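Local coordinates for protein beta-lactamase (Burkholderia cenocepacia, PDB 5E2G) that probably hydrolyses beta-lactam antibiotics to substituted beta-amino acids, as a serine hydrolase of the class C beta-lactamase family, at residues S64-A69 / D266-Q271; Y148-I153 / P218-R223; A308-K313 / S321-F326. One frame throughout, in Å; residues are numbered along the deposited sequence.

Contact 1 (S64-A69 / D266-Q271)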
ATOM      1  N   SER A  64       1.183   3.123  -0.289  1.00 17.28           N
ATOM      2  CA  SER A  64       1.392   3.775  -1.580  1.00 17.38           C
ATOM      3  C   SER A  64       1.675   2.757  -2.676  1.00 13.95           C
ATOM      4  O   SER A  64       1.183   2.887  -3.797  1.00 15.09           O
ATOM      5  CB  SER A  64       2.554   4.768  -1.487  1.00 18.10           C
ATOM      6  OG  SER A  64       2.355   5.738  -0.478  1.00 16.54           O
ATOM      7  N   LYS A  65       2.453   1.724  -2.360  1.00 14.59           N
ATOM      8  CA  LYS A  65       2.843   0.732  -3.353  1.00 17.03           C
ATOM      9  C   LYS A  65       1.655  -0.037  -3.928  1.00 14.05           C
ATOM     10  O   LYS A  65       1.773  -0.604  -5.018  1.00 13.05           O
ATOM     11  CB  LYS A  65       3.842  -0.241  -2.737  1.00 20.43           C
ATOM     12  CG  LYS A  65       4.955   0.419  -1.944  1.00 27.06           C
ATOM     13  CD  LYS A  65       5.683  -0.604  -1.060  1.00 35.28           C
ATOM     14  CE  LYS A  65       6.909   0.008  -0.363  1.00 39.51           C
ATOM     15  NZ  LYS A  65       7.670  -1.007   0.423  1.00 38.02           N
ATOM     16  N   THR A  66       0.517  -0.087  -3.229  1.00 13.32           N
ATOM     17  CA  THR A  66      -0.642  -0.733  -3.833  1.00 14.41           C
ATOM     18  C   THR A  66      -1.166   0.075  -5.011  1.00 17.31           C
ATOM     19  O   THR A  66      -1.663  -0.505  -5.981  1.00 17.68           O
ATOM     20  CB  THR A  66      -1.759  -0.965  -2.805  1.00 11.37           C
ATOM     21  OG1 THR A  66      -2.243   0.278  -2.293  1.00 11.63           O
ATOM     22  CG2 THR A  66      -1.260  -1.832  -1.655  1.00 18.03           C
ATOM     23  N   LEU A  67      -1.039   1.407  -4.959  1.00 15.18           N
ATOM     24  CA  LEU A  67      -1.493   2.232  -6.074  1.00 15.36           C
ATOM     25  C   LEU A  67      -0.511   2.175  -7.230  1.00 14.22           C
ATOM     26  O   LEU A  67      -0.919   2.124  -8.395  1.00 14.73           O
ATOM     27  CB  LEU A  67      -1.701   3.673  -5.606  1.00 15.79           C
ATOM     28  CG  LEU A  67      -2.869   3.792  -4.623  1.00 19.47           C
ATOM     29  CD1 LEU A  67      -2.654   4.929  -3.635  1.00 23.18           C
ATOM     30  CD2 LEU A  67      -4.174   3.966  -5.380  1.00 18.78           C
ATOM     31  N   THR A  68       0.784   2.171  -6.918  1.00 15.91           N
ATOM     32  CA  THR A  68       1.800   1.938  -7.937  1.00 17.66           C
ATOM     33  C   THR A  68       1.579   0.603  -8.642  1.00 16.37           C
ATOM     34  O   THR A  68       1.644   0.523  -9.872  1.00 15.35           O
ATOM     35  CB  THR A  68       3.186   1.987  -7.299  1.00 19.99           C
ATOM     36  OG1 THR A  68       3.363   3.250  -6.646  1.00 22.46           O
ATOM     37  CG2 THR A  68       4.256   1.822  -8.354  1.00 22.36           C
ATOM     38  N   ALA A  69       1.316  -0.460  -7.874  1.00 15.15           N
ATOM     39  CA  ALA A  69       1.043  -1.762  -8.477  1.00 13.98           C
ATOM     40  C   ALA A  69      -0.165  -1.701  -9.404  1.00 15.07           C
ATOM     41  O   ALA A  69      -0.174  -2.328 -10.466  1.00 14.42           O
ATOM     42  CB  ALA A  69       0.822  -2.807  -7.385  1.00 12.70           C
ATOM     43  N   ASP A 266       0.892 -11.113  -3.583  1.00 13.21           N
ATOM     44  CA  ASP A 266       0.293 -10.716  -4.852  1.00 14.37           C
ATOM     45  C   ASP A 266       1.174  -9.628  -5.469  1.00 14.70           C
ATOM     46  O   ASP A 266       2.364  -9.547  -5.155  1.00 13.61           O
ATOM     47  CB  ASP A 266      -1.153 -10.255  -4.647  1.00 13.40           C
ATOM     48  CG  ASP A 266      -2.013 -11.280  -3.921  1.00 15.53           C
ATOM     49  OD1 ASP A 266      -1.586 -12.447  -3.778  1.00 13.91           O
ATOM     50  OD2 ASP A 266      -3.137 -10.917  -3.494  1.00 15.28           O
ATOM     51  N   LEU A 267       0.627  -8.781  -6.341  1.00 11.81           N
ATOM     52  CA  LEU A 267       1.392  -7.620  -6.785  1.00 11.22           C
ATOM     53  C   LEU A 267       1.241  -6.574  -5.696  1.00 11.18           C
ATOM     54  O   LEU A 267       0.232  -5.867  -5.630  1.00 14.35           O
ATOM     55  CB  LEU A 267       0.914  -7.111  -8.138  1.00 16.05           C
ATOM     56  CG  LEU A 267       1.941  -6.207  -8.831  1.00 13.56           C
ATOM     57  CD1 LEU A 267       3.217  -6.982  -9.161  1.00 13.87           C
ATOM     58  CD2 LEU A 267       1.375  -5.570 -10.094  1.00 11.96           C
ATOM     59  N   ILE A 268       2.239  -6.516  -4.818  1.00 11.20           N
ATOM     60  CA  ILE A 268       2.296  -5.656  -3.640  1.00 13.99           C
ATOM     61  C   ILE A 268       1.301  -6.098  -2.571  1.00 12.13           C
ATOM     62  O   ILE A 268       1.680  -6.243  -1.407  1.00 13.86           O
ATOM     63  CB  ILE A 268       2.105  -4.171  -3.998  1.00 14.96           C
ATOM     64  CG1 ILE A 268       3.270  -3.692  -4.874  1.00 12.85           C
ATOM     65  CG2 ILE A 268       2.008  -3.329  -2.722  1.00 16.86           C
ATOM     66  CD1 ILE A 268       4.632  -3.838  -4.204  1.00 15.31           C
ATOM     67  N   TRP A 269       0.032  -6.300  -2.936  1.00 11.18           N
ATOM     68  CA  TRP A 269      -0.928  -6.830  -1.971  1.00 15.82           C
ATOM     69  C   TRP A 269      -0.445  -8.156  -1.390  1.00 11.96           C
ATOM     70  O   TRP A 269       0.305  -8.901  -2.020  1.00 12.01           O
ATOM     71  CB  TRP A 269      -2.296  -7.052  -2.610  1.00 14.75           C
ATOM     72  CG  TRP A 269      -2.999  -5.807  -3.010  1.00 14.13           C
ATOM     73  CD1 TRP A 269      -3.227  -5.376  -4.276  1.00 16.73           C
ATOM     74  CD2 TRP A 269      -3.587  -4.828  -2.134  1.00 14.15           C
ATOM     75  NE1 TRP A 269      -3.924  -4.190  -4.253  1.00 16.34           N
ATOM     76  CE2 TRP A 269      -4.154  -3.831  -2.950  1.00 11.71           C
ATOM     77  CE3 TRP A 269      -3.689  -4.703  -0.740  1.00 14.66           C
ATOM     78  CZ2 TRP A 269      -4.815  -2.717  -2.422  1.00 14.75           C
ATOM     79  CZ3 TRP A 269      -4.340  -3.598  -0.214  1.00 17.13           C
ATOM     80  CH2 TRP A 269      -4.897  -2.617  -1.056  1.00 17.60           C
ATOM     81  N   GLU A 270      -0.892  -8.449  -0.177  1.00 13.57           N
ATOM     82  CA  GLU A 270      -0.583  -9.697   0.506  1.00 12.78           C
ATOM     83  C   GLU A 270      -1.894 -10.314   0.971  1.00 15.03           C
ATOM     84  O   GLU A 270      -2.806  -9.594   1.383  1.00 14.89           O
ATOM     85  CB  GLU A 270       0.375  -9.431   1.681  1.00 16.11           C
ATOM     86  CG  GLU A 270       1.607  -8.608   1.260  1.00 15.40           C
ATOM     87  CD  GLU A 270       2.189  -7.756   2.382  1.00 22.92           C
ATOM     88  OE1 GLU A 270       1.642  -7.783   3.507  1.00 30.63           O
ATOM     89  OE2 GLU A 270       3.199  -7.059   2.139  1.00 21.32           O
ATOM     90  N   GLN A 271      -2.016 -11.639   0.877  1.00 12.49           N
ATOM     91  CA  GLN A 271      -3.322 -12.245   1.091  1.00 12.00           C
ATOM     92  C   GLN A 271      -3.205 -13.582   1.802  1.00 15.29           C
ATOM     93  O   GLN A 271      -2.124 -14.172   1.909  1.00 14.22           O
ATOM     94  CB  GLN A 271      -4.079 -12.423  -0.229  1.00 12.91           C
ATOM     95  CG  GLN A 271      -3.640 -13.619  -1.006  1.00 13.64           C
ATOM     96  CD  GLN A 271      -4.353 -13.767  -2.330  1.00 14.77           C
ATOM     97  OE1 GLN A 271      -4.401 -14.859  -2.888  1.00 17.55           O
ATOM     98  NE2 GLN A 271      -4.904 -12.686  -2.843  1.00 12.02           N
TER

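Contact 2 (Y148-I153 / P218-R223)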
ATOM      1  N   TYR A 148      11.629  -7.287   2.077  1.00 33.84           N
ATOM      2  CA  TYR A 148      10.953  -6.000   1.997  1.00 39.02           C
ATOM      3  C   TYR A 148      11.942  -4.879   1.694  1.00 37.73           C
ATOM      4  O   TYR A 148      12.988  -4.776   2.335  1.00 38.36           O
ATOM      5  CB  TYR A 148      10.222  -5.721   3.303  1.00 49.96           C
ATOM      6  CG  TYR A 148       8.985  -4.905   3.088  1.00 62.01           C
ATOM      7  CD1 TYR A 148       7.885  -5.458   2.445  1.00 64.76           C
ATOM      8  CD2 TYR A 148       8.916  -3.575   3.498  1.00 67.89           C
ATOM      9  CE1 TYR A 148       6.748  -4.722   2.220  1.00 67.56           C
ATOM     10  CE2 TYR A 148       7.775  -2.826   3.282  1.00 71.10           C
ATOM     11  CZ  TYR A 148       6.693  -3.411   2.642  1.00 69.60           C
ATOM     12  OH  TYR A 148       5.549  -2.696   2.415  1.00 66.36           O
ATOM     13  N   SER A 149      11.599  -4.028   0.723  1.00 40.47           N
ATOM     14  CA  SER A 149      12.548  -3.050   0.191  1.00 43.02           C
ATOM     15  C   SER A 149      11.867  -1.958  -0.635  1.00 46.04           C
ATOM     16  O   SER A 149      11.023  -2.248  -1.493  1.00 46.80           O
ATOM     17  CB  SER A 149      13.612  -3.765  -0.656  1.00 39.29           C
ATOM     18  OG  SER A 149      14.327  -2.860  -1.478  1.00 35.41           O
ATOM     19  N   ASN A 150      12.234  -0.693  -0.383  1.00 44.88           N
ATOM     20  CA  ASN A 150      11.716   0.425  -1.167  1.00 40.70           C
ATOM     21  C   ASN A 150      12.355   0.513  -2.547  1.00 39.49           C
ATOM     22  O   ASN A 150      11.786   1.145  -3.440  1.00 35.39           O
ATOM     23  CB  ASN A 150      11.938   1.749  -0.428  1.00 38.07           C
ATOM     24  CG  ASN A 150      11.038   1.910   0.778  1.00 32.61           C
ATOM     25  OD1 ASN A 150       9.879   1.514   0.761  1.00 32.03           O
ATOM     26  ND2 ASN A 150      11.568   2.515   1.831  1.00 35.90           N
ATOM     27  N   VAL A 151      13.525  -0.103  -2.735  1.00 41.24           N
ATOM     28  CA  VAL A 151      14.196  -0.073  -4.035  1.00 37.43           C
ATOM     29  C   VAL A 151      13.455  -0.928  -5.059  1.00 38.91           C
ATOM     30  O   VAL A 151      13.404  -0.588  -6.247  1.00 36.09           O
ATOM     31  CB  VAL A 151      15.660  -0.519  -3.881  1.00 28.79           C
ATOM     32  CG1 VAL A 151      16.282  -0.761  -5.242  1.00 27.68           C
ATOM     33  CG2 VAL A 151      16.441   0.526  -3.108  1.00 20.65           C
ATOM     34  N   ALA A 152      12.874  -2.043  -4.628  1.00 44.67           N
ATOM     35  CA  ALA A 152      12.119  -2.899  -5.531  1.00 53.90           C
ATOM     36  C   ALA A 152      10.920  -2.153  -6.107  1.00 73.20           C
ATOM     37  O   ALA A 152      10.851  -1.898  -7.312  1.00 61.15           O
ATOM     38  CB  ALA A 152      11.663  -4.162  -4.799  1.00 40.31           C
ATOM     39  N   ILE A 153       9.975  -1.789  -5.241  1.00105.12           N
ATOM     40  CA  ILE A 153       8.763  -1.114  -5.692  1.00111.31           C
ATOM     41  C   ILE A 153       9.049   0.320  -6.122  1.00113.85           C
ATOM     42  O   ILE A 153       8.367   0.851  -7.010  1.00119.85           O
ATOM     43  CB  ILE A 153       7.706  -1.173  -4.581  1.00115.82           C
ATOM     44  CG1 ILE A 153       6.543  -0.229  -4.894  1.00117.60           C
ATOM     45  CG2 ILE A 153       8.357  -0.850  -3.246  1.00118.24           C
ATOM     46  CD1 ILE A 153       5.671  -0.670  -6.044  1.00117.65           C
ATOM     47  N   PRO A 218       7.035   6.506  -5.773  1.00 25.70           N
ATOM     48  CA  PRO A 218       6.403   5.200  -6.002  1.00 26.99           C
ATOM     49  C   PRO A 218       6.321   4.341  -4.758  1.00 28.86           C
ATOM     50  O   PRO A 218       5.432   3.488  -4.677  1.00 34.80           O
ATOM     51  CB  PRO A 218       7.303   4.549  -7.069  1.00 27.25           C
ATOM     52  CG  PRO A 218       8.209   5.619  -7.558  1.00 26.82           C
ATOM     53  CD  PRO A 218       8.361   6.565  -6.417  1.00 24.00           C
ATOM     54  N   ALA A 219       7.206   4.540  -3.784  1.00 23.36           N
ATOM     55  CA  ALA A 219       7.289   3.630  -2.652  1.00 24.37           C
ATOM     56  C   ALA A 219       6.465   4.087  -1.456  1.00 27.55           C
ATOM     57  O   ALA A 219       5.912   3.249  -0.737  1.00 26.36           O
ATOM     58  CB  ALA A 219       8.752   3.448  -2.237  1.00 25.90           C
ATOM     59  N   TYR A 220       6.367   5.396  -1.221  1.00 28.00           N
ATOM     60  CA  TYR A 220       5.671   5.857  -0.016  1.00 27.09           C
ATOM     61  C   TYR A 220       5.165   7.287  -0.145  1.00 24.60           C
ATOM     62  O   TYR A 220       4.961   7.937   0.884  1.00 29.34           O
ATOM     63  CB  TYR A 220       6.595   5.748   1.198  1.00 32.06           C
ATOM     64  CG  TYR A 220       7.956   6.398   1.006  1.00 41.20           C
ATOM     65  CD1 TYR A 220       9.033   5.666   0.513  1.00 41.87           C
ATOM     66  CD2 TYR A 220       8.168   7.744   1.327  1.00 47.16           C
ATOM     67  CE1 TYR A 220      10.282   6.247   0.336  1.00 45.41           C
ATOM     68  CE2 TYR A 220       9.423   8.337   1.158  1.00 49.40           C
ATOM     69  CZ  TYR A 220      10.476   7.577   0.661  1.00 48.54           C
ATOM     70  OH  TYR A 220      11.722   8.136   0.483  1.00 50.28           O
ATOM     71  N   GLY A 221       4.963   7.799  -1.353  1.00 22.30           N
ATOM     72  CA  GLY A 221       4.683   9.203  -1.550  1.00 21.71           C
ATOM     73  C   GLY A 221       3.244   9.627  -1.395  1.00 21.13           C
ATOM     74  O   GLY A 221       2.963  10.819  -1.540  1.00 20.10           O
ATOM     75  N   VAL A 222       2.325   8.711  -1.092  1.00 18.37           N
ATOM     76  CA  VAL A 222       0.904   9.044  -1.099  1.00 17.33           C
ATOM     77  C   VAL A 222       0.498   9.662   0.234  1.00 17.05           C
ATOM     78  O   VAL A 222       0.760   9.107   1.310  1.00 17.81           O
ATOM     79  CB  VAL A 222       0.039   7.812  -1.417  1.00 17.93           C
ATOM     80  CG1 VAL A 222      -1.418   8.195  -1.345  1.00 16.48           C
ATOM     81  CG2 VAL A 222       0.364   7.265  -2.795  1.00 16.67           C
ATOM     82  N   ARG A 223      -0.133  10.828   0.150  1.00 18.03           N
ATOM     83  CA  ARG A 223      -0.932  11.412   1.212  1.00 16.76           C
ATOM     84  C   ARG A 223      -2.387  11.344   0.774  1.00 20.99           C
ATOM     85  O   ARG A 223      -2.689  11.575  -0.400  1.00 25.48           O
ATOM     86  CB  ARG A 223      -0.519  12.861   1.469  1.00 17.31           C
ATOM     87  CG  ARG A 223       0.616  13.054   2.475  1.00 28.15           C
ATOM     88  CD  ARG A 223       1.898  12.296   2.137  1.00 26.27           C
ATOM     89  NE  ARG A 223       2.533  12.730   0.899  1.00 22.90           N
ATOM     90  CZ  ARG A 223       3.493  13.645   0.827  1.00 26.85           C
ATOM     91  NH1 ARG A 223       3.932  14.243   1.922  1.00 30.06           N
ATOM     92  NH2 ARG A 223       4.014  13.965  -0.348  1.00 28.22           N
TER

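Contact 3 (A308-K313 / S321-F326)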
ATOM      1  N   ALA A 308     -12.532 -15.209  -2.040  1.00 19.46           N
ATOM      2  CA  ALA A 308     -12.522 -15.818  -0.715  1.00 17.78           C
ATOM      3  C   ALA A 308     -11.159 -15.670  -0.040  1.00 16.12           C
ATOM      4  O   ALA A 308     -10.562 -16.660   0.399  1.00 16.03           O
ATOM      5  CB  ALA A 308     -12.918 -17.293  -0.815  1.00 19.07           C
ATOM      6  N   THR A 309     -10.659 -14.437   0.057  1.00 15.72           N
ATOM      7  CA  THR A 309      -9.354 -14.185   0.651  1.00 16.47           C
ATOM      8  C   THR A 309      -9.427 -12.978   1.572  1.00 15.56           C
ATOM      9  O   THR A 309     -10.337 -12.155   1.478  1.00 19.76           O
ATOM     10  CB  THR A 309      -8.275 -13.958  -0.421  1.00 14.53           C
ATOM     11  OG1 THR A 309      -8.761 -13.060  -1.421  1.00 17.85           O
ATOM     12  CG2 THR A 309      -7.948 -15.231  -1.091  1.00 13.39           C
ATOM     13  N   TRP A 310      -8.474 -12.909   2.494  1.00 13.61           N
ATOM     14  CA  TRP A 310      -8.205 -11.717   3.291  1.00 17.85           C
ATOM     15  C   TRP A 310      -7.005 -11.030   2.653  1.00 15.69           C
ATOM     16  O   TRP A 310      -5.895 -11.564   2.680  1.00 17.23           O
ATOM     17  CB  TRP A 310      -7.928 -12.079   4.748  1.00 18.06           C
ATOM     18  CG  TRP A 310      -7.490 -10.906   5.629  1.00 17.77           C
ATOM     19  CD1 TRP A 310      -6.312 -10.215   5.560  1.00 15.71           C
ATOM     20  CD2 TRP A 310      -8.219 -10.335   6.734  1.00 17.54           C
ATOM     21  NE1 TRP A 310      -6.271  -9.245   6.536  1.00 18.10           N
ATOM     22  CE2 TRP A 310      -7.430  -9.297   7.265  1.00 17.77           C
ATOM     23  CE3 TRP A 310      -9.466 -10.599   7.317  1.00 16.69           C
ATOM     24  CZ2 TRP A 310      -7.848  -8.522   8.348  1.00 17.16           C
ATOM     25  CZ3 TRP A 310      -9.874  -9.824   8.394  1.00 15.42           C
ATOM     26  CH2 TRP A 310      -9.066  -8.803   8.896  1.00 17.31           C
ATOM     27  N   ILE A 311      -7.235  -9.860   2.068  1.00 15.00           N
ATOM     28  CA  ILE A 311      -6.221  -9.099   1.349  1.00 12.39           C
ATOM     29  C   ILE A 311      -5.889  -7.880   2.190  1.00 13.90           C
ATOM     30  O   ILE A 311      -6.798  -7.175   2.639  1.00 17.05           O
ATOM     31  CB  ILE A 311      -6.726  -8.684  -0.042  1.00 14.52           C
ATOM     32  CG1 ILE A 311      -7.186  -9.910  -0.833  1.00 12.44           C
ATOM     33  CG2 ILE A 311      -5.660  -7.896  -0.787  1.00 14.77           C
ATOM     34  CD1 ILE A 311      -7.948  -9.569  -2.082  1.00 15.16           C
ATOM     35  N   ASN A 312      -4.600  -7.632   2.421  1.00 13.70           N
ATOM     36  CA  ASN A 312      -4.222  -6.517   3.288  1.00 12.36           C
ATOM     37  C   ASN A 312      -2.880  -5.916   2.874  1.00 12.21           C
ATOM     38  O   ASN A 312      -2.167  -6.435   2.014  1.00 12.01           O
ATOM     39  CB  ASN A 312      -4.209  -6.927   4.782  1.00 15.37           C
ATOM     40  CG  ASN A 312      -3.124  -7.945   5.136  1.00 13.86           C
ATOM     41  OD1 ASN A 312      -2.337  -8.390   4.296  1.00 13.76           O
ATOM     42  ND2 ASN A 312      -3.079  -8.306   6.406  1.00 13.04           N
ATOM     43  N   LYS A 313      -2.561  -4.785   3.497  1.00 13.39           N
ATOM     44  CA  LYS A 313      -1.265  -4.141   3.349  1.00 13.73           C
ATOM     45  C   LYS A 313      -1.069  -3.177   4.507  1.00 14.28           C
ATOM     46  O   LYS A 313      -1.995  -2.451   4.875  1.00 14.60           O
ATOM     47  CB  LYS A 313      -1.160  -3.386   2.020  1.00 14.24           C
ATOM     48  CG  LYS A 313       0.164  -2.685   1.811  1.00 14.55           C
ATOM     49  CD  LYS A 313       1.249  -3.685   1.492  1.00 17.44           C
ATOM     50  CE  LYS A 313       2.618  -3.024   1.553  1.00 20.35           C
ATOM     51  NZ  LYS A 313       3.116  -2.876   2.960  1.00 21.12           N
ATOM     52  N   SER A 321       0.741   5.718  10.873  1.00 24.93           N
ATOM     53  CA  SER A 321       0.489   4.280  10.832  1.00 21.81           C
ATOM     54  C   SER A 321      -0.769   3.993  10.022  1.00 19.32           C
ATOM     55  O   SER A 321      -1.816   4.597  10.265  1.00 21.89           O
ATOM     56  CB  SER A 321       0.342   3.705  12.244  1.00 22.71           C
ATOM     57  OG  SER A 321       1.548   3.817  12.974  1.00 24.42           O
ATOM     58  N   THR A 322      -0.671   3.045   9.088  1.00 16.83           N
ATOM     59  CA  THR A 322      -1.744   2.721   8.158  1.00 18.04           C
ATOM     60  C   THR A 322      -1.969   1.216   8.115  1.00 18.25           C
ATOM     61  O   THR A 322      -1.024   0.434   8.230  1.00 20.40           O
ATOM     62  CB  THR A 322      -1.400   3.213   6.750  1.00 17.84           C
ATOM     63  OG1 THR A 322      -0.923   4.555   6.837  1.00 21.74           O
ATOM     64  CG2 THR A 322      -2.615   3.168   5.835  1.00 15.77           C
ATOM     65  N   TYR A 323      -3.225   0.816   7.926  1.00 15.66           N
ATOM     66  CA  TYR A 323      -3.564  -0.579   7.670  1.00 14.29           C
ATOM     67  C   TYR A 323      -4.792  -0.631   6.779  1.00 14.10           C
ATOM     68  O   TYR A 323      -5.729   0.146   6.963  1.00 15.59           O
ATOM     69  CB  TYR A 323      -3.838  -1.359   8.966  1.00 18.16           C
ATOM     70  CG  TYR A 323      -4.044  -2.848   8.753  1.00 15.20           C
ATOM     71  CD1 TYR A 323      -3.043  -3.634   8.189  1.00 13.96           C
ATOM     72  CD2 TYR A 323      -5.227  -3.465   9.122  1.00 16.80           C
ATOM     73  CE1 TYR A 323      -3.222  -5.002   7.989  1.00 17.61           C
ATOM     74  CE2 TYR A 323      -5.413  -4.832   8.934  1.00 19.47           C
ATOM     75  CZ  TYR A 323      -4.408  -5.593   8.365  1.00 17.56           C
ATOM     76  OH  TYR A 323      -4.592  -6.941   8.180  1.00 18.84           O
ATOM     77  N   VAL A 324      -4.786  -1.566   5.834  1.00 13.62           N
ATOM     78  CA  VAL A 324      -5.876  -1.773   4.890  1.00 13.49           C
ATOM     79  C   VAL A 324      -6.150  -3.265   4.802  1.00 15.41           C
ATOM     80  O   VAL A 324      -5.222  -4.046   4.592  1.00 15.77           O
ATOM     81  CB  VAL A 324      -5.520  -1.233   3.496  1.00 14.84           C
ATOM     82  CG1 VAL A 324      -6.621  -1.572   2.520  1.00 16.60           C
ATOM     83  CG2 VAL A 324      -5.253   0.275   3.551  1.00 15.57           C
ATOM     84  N   ALA A 325      -7.414  -3.665   4.935  1.00 13.62           N
ATOM     85  CA  ALA A 325      -7.753  -5.079   4.813  1.00 17.21           C
ATOM     86  C   ALA A 325      -9.179  -5.222   4.307  1.00 18.72           C
ATOM     87  O   ALA A 325     -10.063  -4.475   4.729  1.00 19.66           O
ATOM     88  CB  ALA A 325      -7.598  -5.817   6.149  1.00 13.88           C
ATOM     89  N   PHE A 326      -9.409  -6.190   3.422  1.00 13.70           N
ATOM     90  CA  PHE A 326     -10.756  -6.365   2.895  1.00 15.04           C
ATOM     91  C   PHE A 326     -10.944  -7.801   2.420  1.00 14.09           C
ATOM     92  O   PHE A 326      -9.980  -8.544   2.228  1.00 16.00           O
ATOM     93  CB  PHE A 326     -11.051  -5.358   1.770  1.00 14.43           C
ATOM     94  CG  PHE A 326     -10.102  -5.436   0.614  1.00 14.34           C
ATOM     95  CD1 PHE A 326      -8.857  -4.832   0.678  1.00 15.13           C
ATOM     96  CD2 PHE A 326     -10.458  -6.109  -0.542  1.00 16.58           C
ATOM     97  CE1 PHE A 326      -7.982  -4.907  -0.389  1.00 14.08           C
ATOM     98  CE2 PHE A 326      -9.585  -6.183  -1.612  1.00 15.48           C
ATOM     99  CZ  PHE A 326      -8.348  -5.582  -1.535  1.00 14.17           C
TER

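Contact 1 (S64-A69 / D266-Q271)
The methyl of Thr-66 drops almost straight onto the indole of Trp-269: CG2 lies 3.5 Å from the centroid of the six-membered ring and 3° off its normal, a CH-pi contact. CB of Thr-66 joins it over that face, 3.5 Å from Trp-269 CZ2. With chi1 at 63°, OG1 of Thr-66 is turned between its backbone N and carbonyl carbon, where it bonds to Val-63 O and leaves CG2 to meet the ring. The same indole makes edge-to-face contacts with His-254 and Phe-326.

Aliphatic packing fills the rest. Ile-268 presses on one turn of the helix between Lys-65 and Ala-69, its CG2 3.6 Å from Lys-65 CB and its CG1 3.6 Å from Ala-69 CB. Leu-267 flanks the same methyl, with CG 3.9 Å from Ala-69 CB. Ile-268 is brought forward by a classic gamma turn (phi 70°), closed by a weak bond from Trp-269 N to Leu-267 O, in the loop between strands 263-265 and 270-273.

Helix 64-77 carries Lys-65 of a likely SxxK motif, as in serine beta-lactamases. The extended chain of Lys-65 runs away from Ile-268 to a weak hydrogen bond with Ser-62 OG.

Among the polar atoms, Lys-65 O accepts from Ala-69 N and also touches Ile-268 CG1 at 3.4 Å.

Contact 2 (Y148-I153 / P218-R223)
Asn-150 reaches across to Ala-219 with its carboxamide oxygen, OD1 standing 3.7 Å from Ala-219 CB in a van der Waals contact, while CB of Asn-150 comes to 4.0 Å from the same methyl. Its CG is anti to the carbonyl carbon (chi1 -72°), which directs the amide at Ala-219 and Tyr-220. From there the other branch of the amide approaches Tyr-220: ND2 of Asn-150 is 4.2 Å from Tyr-220 CE1, slanting at the ring and lying neither over its face nor at its edge. The amide and ring planes are turned about 50° against each other. OD1 also takes a weak hydrogen bond from Lys-65 NZ, and the lysine approaches it from a different direction than the methyl does.

One turn further along helix 150-164, Ile-153 meets Pro-218 through its backbone, O to Pro-218 CB at 3.8 Å. The side chain adds a second touch on the same proline, with Ile-153 CG1 3.9 Å from Pro-218 O. Its other branch, CG2, is a distant neighbour of Ala-219 CB; at 4.4 Å the packing is loose, and the Ile-153 side chain is itself poorly ordered.

Tyr-148, Ser-149 and Asn-150 form the Tyr-x-Asn sequence that, in class C beta-lactamases, borders the active site; Tyr-148 OH bonds to Lys-313 NZ and its ring meets that of His-110. Ser-149 is the N-cap of the helix that follows, its OG accepting a weak bond from Val-151 N.

On the other segment, the ring of Tyr-220 presents CE1 to Asn-150, and Tyr-220 OH, at the far end of this ring, bonds to Gly-213 N.

Contact 3 (A308-K313 / S321-F326)
The indole of Trp-310 offers its edge to Tyr-323: NE1 donates to Tyr-323 OH at 3.3 Å, the oxygen only 4° out of the indole plane, and the two side chains cross at about a right angle. Ala-325 CB packs obliquely on the same indole, 3.5 Å from Trp-310 CZ2. The Phe-326 ring takes Ile-311 over one face, CB standing 4.1 Å from its centroid and 21° off the normal, while Ile-311 CG2 comes to 3.6 Å from Phe-326 CZ. The phenyl reaches Ile-311 because CG of Phe-326 lies between its backbone N and carbonyl carbon (chi1 58°). Asn-312 CB lies 3.8 Å from Ala-325 CB, on the face that carries Trp-310 and Tyr-323.

The backbones form an antiparallel beta hairpin. Ile-311 with Phe-326 and Lys-313 with Val-324 are hydrogen-bonded pairs, each joined by two bonds, the straightest running from Ile-311 N to Phe-326 O at 3.0 Å. Between them Asn-312 and Ala-325 form a non-hydrogen-bonded pair, where Ala-325 CA makes a CA-H...O contact of 3.2 Å to Ile-311 O.

Lys-313 opens a probable K(T/S)G motif, and its chain leads away from the partner strand on the side of the likely active site. Helix 344-357 packs on Trp-310 and Tyr-323; helix 226-235 touches Val-324 and Phe-326 on the opposite face. Strand 270-273 flanks 309-316 through backbone bonds such as that of Asn-312 with Glu-270, and strand 332-338 lies beyond 321-327.

Overall arrangement
From the N terminus, the helix at 64-69 is met first, and contact 1 closes the long loop back to it at 266-271. Contact 2 lies wholly inside that loop, joining the start of helix 150-164 to helix 216-220. Contact 3 follows in series as a short-range hairpin. The helix of contact 1 touches contact 2, where Ser-64 OG bonds to Val-222 N and Thr-68 OG1 to Pro-218 O. Contacts 1 and 3 meet in the large antiparallel sheet, since strands 270-273 and 309-316 are neighbours. Contacts 2 and 3 stand about 17 Å apart between centres, yet touch where Tyr-148 meets Lys-313. Together they tie the helical region to the sheet around the likely active site.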